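Local coordinates for putative cell adhesion protein (Bacteroides fragilis, PDB 4H40) that probably serves as a fimbrillin-like subunit of a bacterial surface pilus and is thought to take part in cell adhesion, at residues Y297-T302 / W314-W319; Q185-A190 / D248-A253; Y282-T287 / T310-Q315; I204-I209 / H265-L270. All blocks are in the same frame, centred on the assembly; numbering follows the deposited sequence.

Contact 1: Y297-T302 / W314-W319; sequences YNYTAT and WQNRSW
Thr300 and Gln315 join strands 297-302 and 314-319 through a reciprocal pair of backbone hydrogen bonds, Thr300 N to Gln315 O at 3.2 Å and Gln315 N to Thr300 O at 3.1 Å. The packing is close around the next pair, Ala301 and Trp314, which is not hydrogen-bonded: their CB atoms lie 4.0 Å apart on the buried side of the sheet. Trp314 CG stands between its backbone N and carbonyl carbon (chi1 75°), and CD1, on the side of the indole facing Asn316, meets the edge of the Tyr299 ring at CD2, 4.0 Å away. Asn316 lies alongside the tyrosine, pointing the same way, with its CB 3.5 Å from Tyr299 CD2 and the amide and ring planes 18° apart. Past this pair the strands part, and a water spans the gap, donating to Asn298 O at 3.0 Å and weakly to Arg317 O. On the other side, partly open to solvent, Gln315 and Thr300 touch only loosely. Strand 314-319 also pairs antiparallel with a strand of the second subunit, carrying the sheet across the interface. The arrangement is that of a beta hairpin, made by strands 296-305 and 310-321 in this fimbrillin-like fold.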
loop_
_atom_site.group_PDB
_atom_site.type_symbol
_atom_site.label_atom_id
_atom_site.label_comp_id
_atom_site.label_asym_id
_atom_site.label_seq_id
_atom_site.Cartn_x
_atom_site.Cartn_y
_atom_site.Cartn_z
ATOM N N TYR B 297 9.124 -8.859 2.978
ATOM C CA TYR B 297 8.274 -7.794 2.486
ATOM C C TYR B 297 7.958 -8.211 1.066
ATOM O O TYR B 297 8.775 -8.039 0.160
ATOM C CB TYR B 297 8.980 -6.414 2.658
ATOM C CG TYR B 297 9.323 -6.167 4.115
ATOM C CD1 TYR B 297 10.510 -6.654 4.665
ATOM C CD2 TYR B 297 8.402 -5.582 4.975
ATOM C CE1 TYR B 297 10.783 -6.537 6.021
ATOM C CE2 TYR B 297 8.676 -5.437 6.333
ATOM C CZ TYR B 297 9.849 -5.958 6.860
ATOM O OH TYR B 297 10.121 -5.807 8.200
ATOM N N ASN B 298 6.870 -8.989 0.944
ATOM C CA ASN B 298 6.357 -9.605 -0.280
ATOM C C ASN B 298 5.382 -8.726 -1.023
ATOM O O ASN B 298 4.489 -8.177 -0.428
ATOM C CB ASN B 298 5.656 -10.899 0.076
ATOM C CG ASN B 298 6.512 -11.781 0.919
ATOM O OD1 ASN B 298 7.721 -11.882 0.692
ATOM N ND2 ASN B 298 5.914 -12.408 1.928
ATOM N N TYR B 299 5.566 -8.606 -2.316
ATOM C CA TYR B 299 4.736 -7.840 -3.230
ATOM C C TYR B 299 4.290 -8.760 -4.357
ATOM O O TYR B 299 5.013 -9.705 -4.678
ATOM C CB TYR B 299 5.510 -6.642 -3.778
ATOM C CG TYR B 299 5.768 -5.577 -2.733
ATOM C CD1 TYR B 299 6.844 -5.679 -1.848
ATOM C CD2 TYR B 299 4.960 -4.443 -2.652
ATOM C CE1 TYR B 299 7.075 -4.704 -0.878
ATOM C CE2 TYR B 299 5.202 -3.451 -1.710
ATOM C CZ TYR B 299 6.233 -3.606 -0.798
ATOM O OH TYR B 299 6.408 -2.652 0.167
ATOM N N THR B 300 3.059 -8.550 -4.881
ATOM C CA THR B 300 2.506 -9.321 -6.003
ATOM C C THR B 300 2.065 -8.292 -7.033
ATOM O O THR B 300 1.208 -7.446 -6.758
ATOM C CB THR B 300 1.446 -10.327 -5.555
ATOM O OG1 THR B 300 1.995 -11.049 -4.453
ATOM C CG2 THR B 300 1.146 -11.342 -6.596
ATOM N N ALA B 301 2.769 -8.271 -8.163
ATOM C CA ALA B 301 2.479 -7.310 -9.205
ATOM C C ALA B 301 1.926 -8.039 -10.462
ATOM O O ALA B 301 2.294 -9.185 -10.701
ATOM C CB ALA B 301 3.737 -6.508 -9.524
ATOM N N THR B 302 1.023 -7.398 -11.232
ATOM C CA THR B 302 0.490 -7.988 -12.453
ATOM C C THR B 302 0.710 -7.037 -13.602
ATOM O O THR B 302 0.340 -5.880 -13.498
ATOM C CB THR B 302 -0.996 -8.328 -12.290
ATOM O OG1 THR B 302 -1.154 -9.198 -11.178
ATOM C CG2 THR B 302 -1.589 -8.960 -13.523
ATOM N N TRP B 314 -0.162 -3.439 -8.512
ATOM C CA TRP B 314 0.336 -4.259 -7.438
ATOM C C TRP B 314 -0.527 -4.154 -6.205
ATOM O O TRP B 314 -1.386 -3.298 -6.087
ATOM C CB TRP B 314 1.819 -4.026 -7.112
ATOM C CG TRP B 314 2.123 -2.775 -6.372
ATOM C CD1 TRP B 314 2.345 -2.643 -5.032
ATOM C CD2 TRP B 314 2.353 -1.492 -6.949
ATOM N NE1 TRP B 314 2.686 -1.347 -4.732
ATOM C CE2 TRP B 314 2.680 -0.608 -5.890
ATOM C CE3 TRP B 314 2.274 -0.984 -8.263
ATOM C CZ2 TRP B 314 2.937 0.765 -6.105
ATOM C CZ3 TRP B 314 2.547 0.361 -8.477
ATOM C CH2 TRP B 314 2.856 1.225 -7.408
ATOM N N GLN B 315 -0.335 -5.131 -5.347
ATOM C CA GLN B 315 -0.961 -5.309 -4.069
ATOM C C GLN B 315 0.070 -5.857 -3.089
ATOM O O GLN B 315 1.049 -6.537 -3.465
ATOM C CB GLN B 315 -2.185 -6.213 -4.180
ATOM C CG GLN B 315 -1.936 -7.552 -4.881
ATOM C CD GLN B 315 -3.198 -8.169 -5.456
ATOM O OE1 GLN B 315 -4.285 -7.555 -5.497
ATOM N NE2 GLN B 315 -3.064 -9.396 -5.952
ATOM N N ASN B 316 -0.135 -5.512 -1.837
ATOM C CA ASN B 316 0.691 -5.942 -0.742
ATOM C C ASN B 316 -0.039 -5.612 0.547
ATOM O O ASN B 316 -0.801 -4.640 0.598
ATOM C CB ASN B 316 2.084 -5.291 -0.814
ATOM C CG ASN B 316 2.163 -3.893 -0.266
ATOM O OD1 ASN B 316 1.497 -2.974 -0.738
ATOM N ND2 ASN B 316 2.932 -3.730 0.803
ATOM N N ARG B 317 0.169 -6.444 1.579
ATOM C CA ARG B 317 -0.430 -6.241 2.892
ATOM C C ARG B 317 0.467 -5.297 3.676
ATOM O O ARG B 317 1.684 -5.408 3.585
ATOM C CB ARG B 317 -0.630 -7.588 3.623
ATOM C CG ARG B 317 -1.481 -7.508 4.893
ATOM C CD ARG B 317 -2.452 -8.657 4.986
ATOM N NE ARG B 317 -3.705 -8.338 4.303
ATOM C CZ ARG B 317 -4.776 -7.828 4.905
ATOM N NH1 ARG B 317 -4.769 -7.611 6.213
ATOM N NH2 ARG B 317 -5.864 -7.547 4.206
ATOM N N SER B 318 -0.132 -4.364 4.431
ATOM C CA SER B 318 0.613 -3.425 5.261
ATOM C C SER B 318 0.111 -3.486 6.727
ATOM O O SER B 318 -1.058 -3.773 6.954
ATOM C CB SER B 318 0.514 -2.018 4.684
ATOM O OG SER B 318 1.455 -1.864 3.631
ATOM N N TRP B 319 1.022 -3.300 7.708
ATOM C CA TRP B 319 0.768 -3.377 9.161
ATOM C C TRP B 319 1.304 -2.093 9.789
ATOM O O TRP B 319 2.408 -1.686 9.415
ATOM C CB TRP B 319 1.450 -4.657 9.805
ATOM C CG TRP B 319 1.305 -5.934 9.001
ATOM C CD1 TRP B 319 1.936 -6.232 7.826
ATOM C CD2 TRP B 319 0.409 -7.036 9.260
ATOM N NE1 TRP B 319 1.478 -7.433 7.325
ATOM C CE2 TRP B 319 0.534 -7.943 8.177
ATOM C CE3 TRP B 319 -0.474 -7.356 10.311
ATOM C CZ2 TRP B 319 -0.208 -9.132 8.100
ATOM C CZ3 TRP B 319 -1.238 -8.520 10.219
ATOM C CH2 TRP B 319 -1.104 -9.392 9.124
HETATM O O HOH W 1 4.415 -5.955 1.605
#

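Contact 2: Q185-A190 / D248-A253; sequences QFTVRA and DNSLVA
The Phe186 ring, on the buried side of the sheet, has the carbonyl oxygen of Ala253 obliquely beside it, while Ile206 and Val269 of the facing strands pack against it. At the opposite end of the contact the Arg189 guanidinium is met in its plane, at the edge, by a water that accepts from NE at 3.2 Å and donates to Asp248 OD2, a bridge between opposite charges. Between these ends run four backbone hydrogen bonds, two joining Phe186 with Ala253 and two joining Val188 with Leu251; Phe186 N to Ala253 O, 2.8 Å, is nearly straight at 174°. Thr187 and Val252 form the intervening non-hydrogen-bonded pair, lying side by side with Thr187 OG1 3.8 Å from Val252 CG2. The other branch of the valine, CG1, sits anti to its backbone N (chi1 -177°) and reaches the extended Gln185, 3.7 Å from Gln185 CD; the OE1 of this glutamine is bonded to Arg183. Where the pairing ends, Asp248 OD1 accepts from Ser250 N at 3.1 Å, the amide approaching from above the carboxylate plane. A second water links Ala190 N to Asp248 O. An Asx turn thus leads into strand 251-257, which pairs antiparallel with strand 177-190 in one sheet of a beta sandwich.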
loop_
_atom_site.group_PDB
_atom_site.type_symbol
_atom_site.label_atom_id
_atom_site.label_comp_id
_atom_site.label_asym_id
_atom_site.label_seq_id
_atom_site.Cartn_x
_atom_site.Cartn_y
_atom_site.Cartn_z
ATOM N N GLN B 185 10.545 -9.561 -1.706
ATOM C CA GLN B 185 10.203 -10.466 -2.769
ATOM C C GLN B 185 9.142 -9.849 -3.655
ATOM O O GLN B 185 8.199 -9.261 -3.157
ATOM C CB GLN B 185 9.737 -11.790 -2.206
ATOM C CG GLN B 185 9.554 -12.805 -3.283
ATOM C CD GLN B 185 8.989 -14.049 -2.735
ATOM O OE1 GLN B 185 9.719 -14.954 -2.355
ATOM N NE2 GLN B 185 7.679 -14.126 -2.706
ATOM N N PHE B 186 9.308 -9.985 -4.972
ATOM C CA PHE B 186 8.403 -9.508 -6.001
ATOM C C PHE B 186 8.018 -10.695 -6.897
ATOM O O PHE B 186 8.886 -11.384 -7.441
ATOM C CB PHE B 186 9.044 -8.361 -6.814
ATOM C CG PHE B 186 9.633 -7.268 -5.931
ATOM C CD1 PHE B 186 8.841 -6.225 -5.461
ATOM C CD2 PHE B 186 10.954 -7.312 -5.535
ATOM C CE1 PHE B 186 9.359 -5.270 -4.597
ATOM C CE2 PHE B 186 11.471 -6.351 -4.662
ATOM C CZ PHE B 186 10.670 -5.351 -4.187
ATOM N N THR B 187 6.704 -10.986 -6.944
ATOM C CA THR B 187 6.102 -11.949 -7.839
ATOM C C THR B 187 5.444 -11.102 -8.914
ATOM O O THR B 187 4.607 -10.246 -8.577
ATOM C CB THR B 187 5.142 -12.897 -7.108
ATOM O OG1 THR B 187 5.840 -13.594 -6.074
ATOM C CG2 THR B 187 4.502 -13.895 -8.045
ATOM N N VAL B 188 5.908 -11.239 -10.181
ATOM C CA VAL B 188 5.342 -10.494 -11.329
ATOM C C VAL B 188 4.532 -11.463 -12.173
ATOM O O VAL B 188 5.100 -12.388 -12.758
ATOM C CB VAL B 188 6.393 -9.756 -12.191
ATOM C CG1 VAL B 188 5.711 -8.921 -13.254
ATOM C CG2 VAL B 188 7.334 -8.909 -11.336
ATOM N N ARG B 189 3.212 -11.275 -12.213
ATOM C CA ARG B 189 2.312 -12.141 -12.966
ATOM C C ARG B 189 2.079 -11.635 -14.381
ATOM O O ARG B 189 2.099 -10.427 -14.623
ATOM C CB ARG B 189 0.980 -12.245 -12.248
ATOM C CG ARG B 189 0.985 -13.067 -10.980
ATOM C CD ARG B 189 -0.391 -13.059 -10.375
ATOM N NE ARG B 189 -0.444 -13.836 -9.137
ATOM C CZ ARG B 189 -1.312 -13.625 -8.149
ATOM N NH1 ARG B 189 -2.211 -12.646 -8.238
ATOM N NH2 ARG B 189 -1.280 -14.379 -7.058
ATOM N N ALA B 190 1.841 -12.562 -15.316
ATOM C CA ALA B 190 1.531 -12.245 -16.709
ATOM C C ALA B 190 0.012 -12.176 -16.841
ATOM O O ALA B 190 -0.675 -13.208 -16.770
ATOM C CB ALA B 190 2.115 -13.296 -17.629
ATOM N N ASP B 248 2.555 -20.799 -13.908
ATOM C CA ASP B 248 1.594 -19.807 -14.420
ATOM C C ASP B 248 2.288 -18.658 -15.232
ATOM O O ASP B 248 1.621 -17.697 -15.627
ATOM C CB ASP B 248 0.744 -19.239 -13.263
ATOM C CG ASP B 248 1.511 -18.496 -12.189
ATOM O OD1 ASP B 248 2.746 -18.410 -12.301
ATOM O OD2 ASP B 248 0.860 -17.960 -11.245
ATOM N N ASN B 249 3.603 -18.796 -15.500
ATOM C CA ASN B 249 4.464 -17.913 -16.287
ATOM C C ASN B 249 4.865 -16.671 -15.488
ATOM O O ASN B 249 5.520 -15.783 -16.038
ATOM C CB ASN B 249 3.832 -17.531 -17.641
ATOM C CG ASN B 249 4.811 -17.287 -18.757
ATOM O OD1 ASN B 249 5.925 -17.818 -18.786
ATOM N ND2 ASN B 249 4.387 -16.509 -19.736
ATOM N N SER B 250 4.553 -16.639 -14.176
ATOM C CA SER B 250 4.973 -15.523 -13.344
ATOM C C SER B 250 6.466 -15.651 -12.987
ATOM O O SER B 250 7.033 -16.731 -13.085
ATOM C CB SER B 250 4.103 -15.375 -12.102
ATOM O OG SER B 250 4.011 -16.564 -11.346
ATOM N N LEU B 251 7.108 -14.511 -12.659
ATOM C CA LEU B 251 8.502 -14.421 -12.251
ATOM C C LEU B 251 8.598 -14.144 -10.756
ATOM O O LEU B 251 7.805 -13.360 -10.244
ATOM C CB LEU B 251 9.177 -13.282 -12.994
ATOM C CG LEU B 251 9.247 -13.334 -14.502
ATOM C CD1 LEU B 251 9.560 -11.962 -15.022
ATOM C CD2 LEU B 251 10.302 -14.345 -14.981
ATOM N N VAL B 252 9.561 -14.747 -10.049
ATOM C CA VAL B 252 9.782 -14.477 -8.617
ATOM C C VAL B 252 11.213 -13.978 -8.412
ATOM O O VAL B 252 12.185 -14.700 -8.646
ATOM C CB VAL B 252 9.464 -15.663 -7.662
ATOM C CG1 VAL B 252 9.652 -15.248 -6.212
ATOM C CG2 VAL B 252 8.040 -16.142 -7.859
ATOM N N ALA B 253 11.338 -12.739 -7.962
ATOM C CA ALA B 253 12.641 -12.152 -7.670
ATOM C C ALA B 253 12.691 -11.781 -6.202
ATOM O O ALA B 253 11.694 -11.322 -5.658
ATOM C CB ALA B 253 12.892 -10.944 -8.557
HETATM O O HOH W 2 1.496 -16.329 -8.940
HETATM O O HOH W 3 1.500 -15.100 -14.341
#

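Contact 3: Y282-T287 / T310-Q315; sequences YQMLLT and TVLTWQ
Strands 282-287 and 310-315 belong to the two facing layers of a beta sandwich, and their side chains meet in the interior between the sheets. The segment axes approach to 8.2 Å with 28° between their directions, and no backbone bond joins them. Trp314 carries much of the contact: selenomethionine Met284 lies over one face of its indole, the two side chains sliding past each other in opposite directions. CG of Met284 stands almost exactly above the six-membered ring, 3.4 Å from its centroid, while SE covers the five-membered ring at 4.2 Å from that centroid, a Met-aromatic contact. A bend at the last torsion (chi3 41°) then brings CE of Met284 to 3.8 Å from Trp314 NE1. Leu286 adds its CD2 methyl obliquely beside the same nitrogen. Toward the other end, Leu312 places CB over one face of the Tyr282 ring, 4.0 Å from the centroid, in a CH-pi contact. The far end of that ring reaches across to Thr310, whose OG1 lies 2.7 Å from Tyr282 OH in a hydrogen bond that either hydroxyl could donate. Tyr299 of the neighbouring strand also packs on Met284 and Leu286. The chemistry is therefore mainly apolar and dispersive, with aromatic faces covered by aliphatic groups and by the selenium that stands in place of the methionine sulfur, and the one direct polar link between the segments gives the buried tyrosine hydroxyl a partner.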
loop_
_atom_site.group_PDB
_atom_site.type_symbol
_atom_site.label_atom_id
_atom_site.label_comp_id
_atom_site.label_asym_id
_atom_site.label_seq_id
_atom_site.Cartn_x
_atom_site.Cartn_y
_atom_site.Cartn_z
ATOM N N TYR B 282 8.736 0.076 -14.962
ATOM C CA TYR B 282 7.682 0.451 -14.035
ATOM C C TYR B 282 8.283 0.843 -12.731
ATOM O O TYR B 282 9.187 0.172 -12.245
ATOM C CB TYR B 282 6.696 -0.715 -13.793
ATOM C CG TYR B 282 6.165 -1.321 -15.061
ATOM C CD1 TYR B 282 5.139 -0.709 -15.766
ATOM C CD2 TYR B 282 6.702 -2.498 -15.573
ATOM C CE1 TYR B 282 4.648 -1.259 -16.945
ATOM C CE2 TYR B 282 6.227 -3.052 -16.759
ATOM C CZ TYR B 282 5.207 -2.418 -17.450
ATOM O OH TYR B 282 4.721 -2.951 -18.619
ATOM N N GLN B 283 7.752 1.885 -12.124
ATOM C CA GLN B 283 8.254 2.326 -10.842
ATOM C C GLN B 283 7.212 2.226 -9.746
ATOM O O GLN B 283 6.108 2.769 -9.886
ATOM C CB GLN B 283 8.754 3.770 -10.929
ATOM C CG GLN B 283 9.144 4.328 -9.579
ATOM C CD GLN B 283 9.806 5.645 -9.708
ATOM O OE1 GLN B 283 10.991 5.776 -9.418
ATOM N NE2 GLN B 283 9.056 6.639 -10.158
HETATM N N MSE B 284 7.596 1.587 -8.630
HETATM C CA MSE B 284 6.800 1.534 -7.419
HETATM C C MSE B 284 7.458 2.489 -6.405
HETATM O O MSE B 284 8.601 2.231 -6.024
HETATM C CB MSE B 284 6.714 0.116 -6.843
HETATM C CG MSE B 284 5.915 -0.880 -7.645
HETATM SE SE MSE B 284 6.283 -2.756 -7.021
HETATM C CE MSE B 284 6.329 -2.450 -5.171
ATOM N N LEU B 285 6.787 3.604 -5.992
ATOM C CA LEU B 285 7.349 4.451 -4.952
ATOM C C LEU B 285 6.682 4.053 -3.664
ATOM O O LEU B 285 5.462 4.080 -3.594
ATOM C CB LEU B 285 7.202 5.932 -5.256
ATOM C CG LEU B 285 8.334 6.525 -6.110
ATOM C CD1 LEU B 285 7.853 7.758 -6.849
ATOM C CD2 LEU B 285 9.551 6.884 -5.270
ATOM N N LEU B 286 7.466 3.558 -2.699
ATOM C CA LEU B 286 6.989 3.030 -1.425
ATOM C C LEU B 286 7.437 3.894 -0.260
ATOM O O LEU B 286 8.623 4.009 0.069
ATOM C CB LEU B 286 7.439 1.575 -1.231
ATOM C CG LEU B 286 7.258 0.636 -2.446
ATOM C CD1 LEU B 286 7.980 -0.718 -2.235
ATOM C CD2 LEU B 286 5.796 0.487 -2.821
ATOM N N THR B 287 6.459 4.539 0.343
ATOM C CA THR B 287 6.676 5.425 1.472
ATOM C C THR B 287 6.183 4.686 2.741
ATOM O O THR B 287 5.393 3.741 2.628
ATOM C CB THR B 287 5.973 6.754 1.160
ATOM O OG1 THR B 287 6.323 7.769 2.113
ATOM C CG2 THR B 287 4.472 6.593 1.034
ATOM N N THR B 310 0.590 -0.783 -21.624
ATOM C CA THR B 310 0.942 -1.801 -20.642
ATOM C C THR B 310 0.980 -1.134 -19.250
ATOM O O THR B 310 1.582 -0.072 -19.099
ATOM C CB THR B 310 2.271 -2.505 -21.006
ATOM O OG1 THR B 310 3.367 -1.703 -20.579
ATOM C CG2 THR B 310 2.420 -2.767 -22.489
ATOM N N VAL B 311 0.335 -1.748 -18.250
ATOM C CA VAL B 311 0.342 -1.248 -16.869
ATOM C C VAL B 311 0.782 -2.333 -15.878
ATOM O O VAL B 311 0.626 -3.527 -16.134
ATOM C CB VAL B 311 -0.987 -0.608 -16.387
ATOM C CG1 VAL B 311 -1.156 0.769 -16.973
ATOM C CG2 VAL B 311 -2.204 -1.475 -16.672
ATOM N N LEU B 312 1.368 -1.891 -14.775
ATOM C CA LEU B 312 1.711 -2.722 -13.664
ATOM C C LEU B 312 0.783 -2.349 -12.531
ATOM O O LEU B 312 0.667 -1.173 -12.193
ATOM C CB LEU B 312 3.180 -2.584 -13.258
ATOM C CG LEU B 312 3.625 -3.621 -12.240
ATOM C CD1 LEU B 312 4.058 -4.884 -12.904
ATOM C CD2 LEU B 312 4.689 -3.106 -11.347
ATOM N N THR B 313 0.063 -3.333 -12.007
ATOM C CA THR B 313 -0.804 -3.193 -10.844
ATOM C C THR B 313 -0.185 -3.980 -9.714
ATOM O O THR B 313 0.216 -5.123 -9.933
ATOM C CB THR B 313 -2.254 -3.705 -11.087
ATOM O OG1 THR B 313 -2.231 -5.121 -11.205
ATOM C CG2 THR B 313 -2.933 -3.083 -12.279
ATOM N N TRP B 314 -0.162 -3.439 -8.512
ATOM C CA TRP B 314 0.336 -4.259 -7.438
ATOM C C TRP B 314 -0.527 -4.154 -6.205
ATOM O O TRP B 314 -1.386 -3.298 -6.087
ATOM C CB TRP B 314 1.819 -4.026 -7.112
ATOM C CG TRP B 314 2.123 -2.775 -6.372
ATOM C CD1 TRP B 314 2.345 -2.643 -5.032
ATOM C CD2 TRP B 314 2.353 -1.492 -6.949
ATOM N NE1 TRP B 314 2.686 -1.347 -4.732
ATOM C CE2 TRP B 314 2.680 -0.608 -5.890
ATOM C CE3 TRP B 314 2.274 -0.984 -8.263
ATOM C CZ2 TRP B 314 2.937 0.765 -6.105
ATOM C CZ3 TRP B 314 2.547 0.361 -8.477
ATOM C CH2 TRP B 314 2.856 1.225 -7.408
ATOM N N GLN B 315 -0.335 -5.131 -5.347
ATOM C CA GLN B 315 -0.961 -5.309 -4.069
ATOM C C GLN B 315 0.070 -5.857 -3.089
ATOM O O GLN B 315 1.049 -6.537 -3.465
ATOM C CB GLN B 315 -2.185 -6.213 -4.180
ATOM C CG GLN B 315 -1.936 -7.552 -4.881
ATOM C CD GLN B 315 -3.198 -8.169 -5.456
ATOM O OE1 GLN B 315 -4.285 -7.555 -5.497
ATOM N NE2 GLN B 315 -3.064 -9.396 -5.952
#

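Contact 4: I204-I209 / H265-L270; sequences IEISGI and HSISVL
Ser266 O and Gly208 O are bridged by a water, which donates to Ser266 O at 3.2 Å and only weakly to Gly208 O, at the end where the two segments separate. The next residue, Ile267, turns inward: with CG1 beside the backbone N (chi1 -71°), the CG2 branch is anti to that N and comes 3.9 Å from CG2 of Ile206, while CG1 rests 3.5 Å from Gly208 O and CD1 extends toward Ile209. Gly208 has a positive phi of 84°, a backbone setting that favours glycine. Ser268 follows, paired with Ser207; its O accepts from Ser207 N at 2.8 Å, whereas the return bond from Ser268 N is weak and bent to 130°. On this outer side Ser268 OG touches Ser207 CB. Val269 points back to the interior, at a slant to Ile204, with its CG1 3.9 Å from Ile204 CG2, and Phe186 of the facing sheet packs against it. At Leu270 the pairing is firm again: Leu270 N donates to Glu205 O at 2.8 Å, and Glu205 N returns a bond to Leu270 O. The Glu205 carboxylate forms a salt bridge with Arg239 of strand 237-240. Antiparallel pairing with a buried apolar side and a partly exposed, mostly polar side that also carries Leu270 is characteristic of a beta-sandwich sheet, here its four-stranded layer.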
loop_
_atom_site.group_PDB
_atom_site.type_symbol
_atom_site.label_atom_id
_atom_site.label_comp_id
_atom_site.label_asym_id
_atom_site.label_seq_id
_atom_site.Cartn_x
_atom_site.Cartn_y
_atom_site.Cartn_z
ATOM N N ILE B 204 15.386 -5.782 -11.470
ATOM C CA ILE B 204 14.651 -4.984 -10.481
ATOM C C ILE B 204 15.650 -4.229 -9.600
ATOM O O ILE B 204 16.477 -4.848 -8.925
ATOM C CB ILE B 204 13.693 -5.886 -9.648
ATOM C CG1 ILE B 204 12.623 -6.514 -10.551
ATOM C CG2 ILE B 204 13.072 -5.106 -8.456
ATOM C CD1 ILE B 204 12.045 -7.703 -10.012
ATOM N N GLU B 205 15.585 -2.896 -9.640
ATOM C CA GLU B 205 16.446 -2.032 -8.846
ATOM C C GLU B 205 15.637 -1.356 -7.719
ATOM O O GLU B 205 14.658 -0.646 -7.966
ATOM C CB GLU B 205 17.154 -1.009 -9.724
ATOM C CG GLU B 205 18.184 -0.203 -8.955
ATOM C CD GLU B 205 19.206 0.513 -9.811
ATOM O OE1 GLU B 205 18.809 1.174 -10.801
ATOM O OE2 GLU B 205 20.411 0.430 -9.474
ATOM N N ILE B 206 16.036 -1.664 -6.486
ATOM C CA ILE B 206 15.506 -1.135 -5.246
ATOM C C ILE B 206 16.468 0.011 -4.848
ATOM O O ILE B 206 17.677 -0.175 -4.853
ATOM C CB ILE B 206 15.381 -2.276 -4.205
ATOM C CG1 ILE B 206 14.566 -3.465 -4.793
ATOM C CG2 ILE B 206 14.785 -1.776 -2.877
ATOM C CD1 ILE B 206 14.474 -4.672 -3.932
ATOM N N SER B 207 15.927 1.206 -4.609
ATOM C CA SER B 207 16.679 2.426 -4.295
ATOM C C SER B 207 16.145 3.104 -3.045
ATOM O O SER B 207 14.954 2.996 -2.750
ATOM C CB SER B 207 16.590 3.405 -5.464
ATOM O OG SER B 207 17.524 3.121 -6.495
ATOM N N GLY B 208 17.024 3.816 -2.349
ATOM C CA GLY B 208 16.693 4.553 -1.135
ATOM C C GLY B 208 16.714 3.697 0.109
ATOM O O GLY B 208 15.909 3.890 1.024
ATOM N N ILE B 209 17.638 2.738 0.150
ATOM C CA ILE B 209 17.750 1.822 1.279
ATOM C C ILE B 209 19.026 2.172 2.102
ATOM O O ILE B 209 19.748 3.106 1.744
ATOM C CB ILE B 209 17.683 0.347 0.796
ATOM C CG1 ILE B 209 18.448 0.144 -0.544
ATOM C CG2 ILE B 209 16.245 -0.064 0.673
ATOM C CD1 ILE B 209 18.963 -1.241 -0.803
ATOM N N HIS B 265 10.628 8.501 4.465
ATOM C CA HIS B 265 11.234 8.598 3.141
ATOM C C HIS B 265 10.599 7.587 2.191
ATOM O O HIS B 265 9.715 6.843 2.586
ATOM C CB HIS B 265 12.770 8.414 3.261
ATOM C CG HIS B 265 13.410 9.519 4.040
ATOM N ND1 HIS B 265 13.557 9.444 5.413
ATOM C CD2 HIS B 265 13.829 10.742 3.624
ATOM C CE1 HIS B 265 14.074 10.614 5.779
ATOM N NE2 HIS B 265 14.262 11.422 4.734
ATOM N N SER B 266 10.971 7.637 0.916
ATOM C CA SER B 266 10.484 6.700 -0.087
ATOM C C SER B 266 11.563 5.708 -0.509
ATOM O O SER B 266 12.743 6.051 -0.586
ATOM C CB SER B 266 9.976 7.428 -1.325
ATOM O OG SER B 266 8.942 8.315 -0.968
ATOM N N ILE B 267 11.135 4.470 -0.789
ATOM C CA ILE B 267 11.932 3.398 -1.369
ATOM C C ILE B 267 11.346 3.198 -2.774
ATOM O O ILE B 267 10.174 2.833 -2.870
ATOM C CB ILE B 267 11.936 2.091 -0.501
ATOM C CG1 ILE B 267 12.766 2.288 0.788
ATOM C CG2 ILE B 267 12.478 0.891 -1.313
ATOM C CD1 ILE B 267 12.483 1.286 1.880
ATOM N N SER B 268 12.109 3.510 -3.841
ATOM C CA SER B 268 11.648 3.270 -5.205
ATOM C C SER B 268 12.099 1.873 -5.648
ATOM O O SER B 268 13.178 1.397 -5.274
ATOM C CB SER B 268 12.123 4.340 -6.177
ATOM O OG SER B 268 13.334 4.016 -6.833
ATOM N N VAL B 269 11.226 1.209 -6.403
ATOM C CA VAL B 269 11.408 -0.119 -6.964
ATOM C C VAL B 269 11.185 0.003 -8.485
ATOM O O VAL B 269 10.061 0.246 -8.921
ATOM C CB VAL B 269 10.477 -1.170 -6.297
ATOM C CG1 VAL B 269 10.602 -2.522 -6.981
ATOM C CG2 VAL B 269 10.785 -1.318 -4.818
ATOM N N LEU B 270 12.270 -0.122 -9.278
ATOM C CA LEU B 270 12.173 -0.068 -10.734
ATOM C C LEU B 270 12.242 -1.461 -11.338
ATOM O O LEU B 270 13.267 -2.117 -11.233
ATOM C CB LEU B 270 13.288 0.779 -11.342
ATOM C CG LEU B 270 13.161 2.262 -11.361
ATOM C CD1 LEU B 270 14.388 2.839 -12.017
ATOM C CD2 LEU B 270 11.953 2.695 -12.139
HETATM O O HOH W 4 15.114 7.080 1.363
#

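Contacts 1 and 2 lie in one sheet, centres about 12 Å apart, and meet along the neighbouring strands 177-190 and 296-305, where Ala301 N comes 2.7 Å from Thr187 O. Contact 4 belongs to the facing four-stranded sheet. Contact 3 spans the two layers: it shares Trp314 and Gln315 with contact 1, and its strand 282-287 pairs beside contact 4, with Met284 N 2.8 Å from Val269 O. Contacts 2 and 4 also meet across the interior, Phe186 CE2 lying 3.5 Å from Ile206 CD1, although their centres are about 18 Å apart. Contacts 1 and 3 both touch the second subunit; contacts 2 and 4 do not.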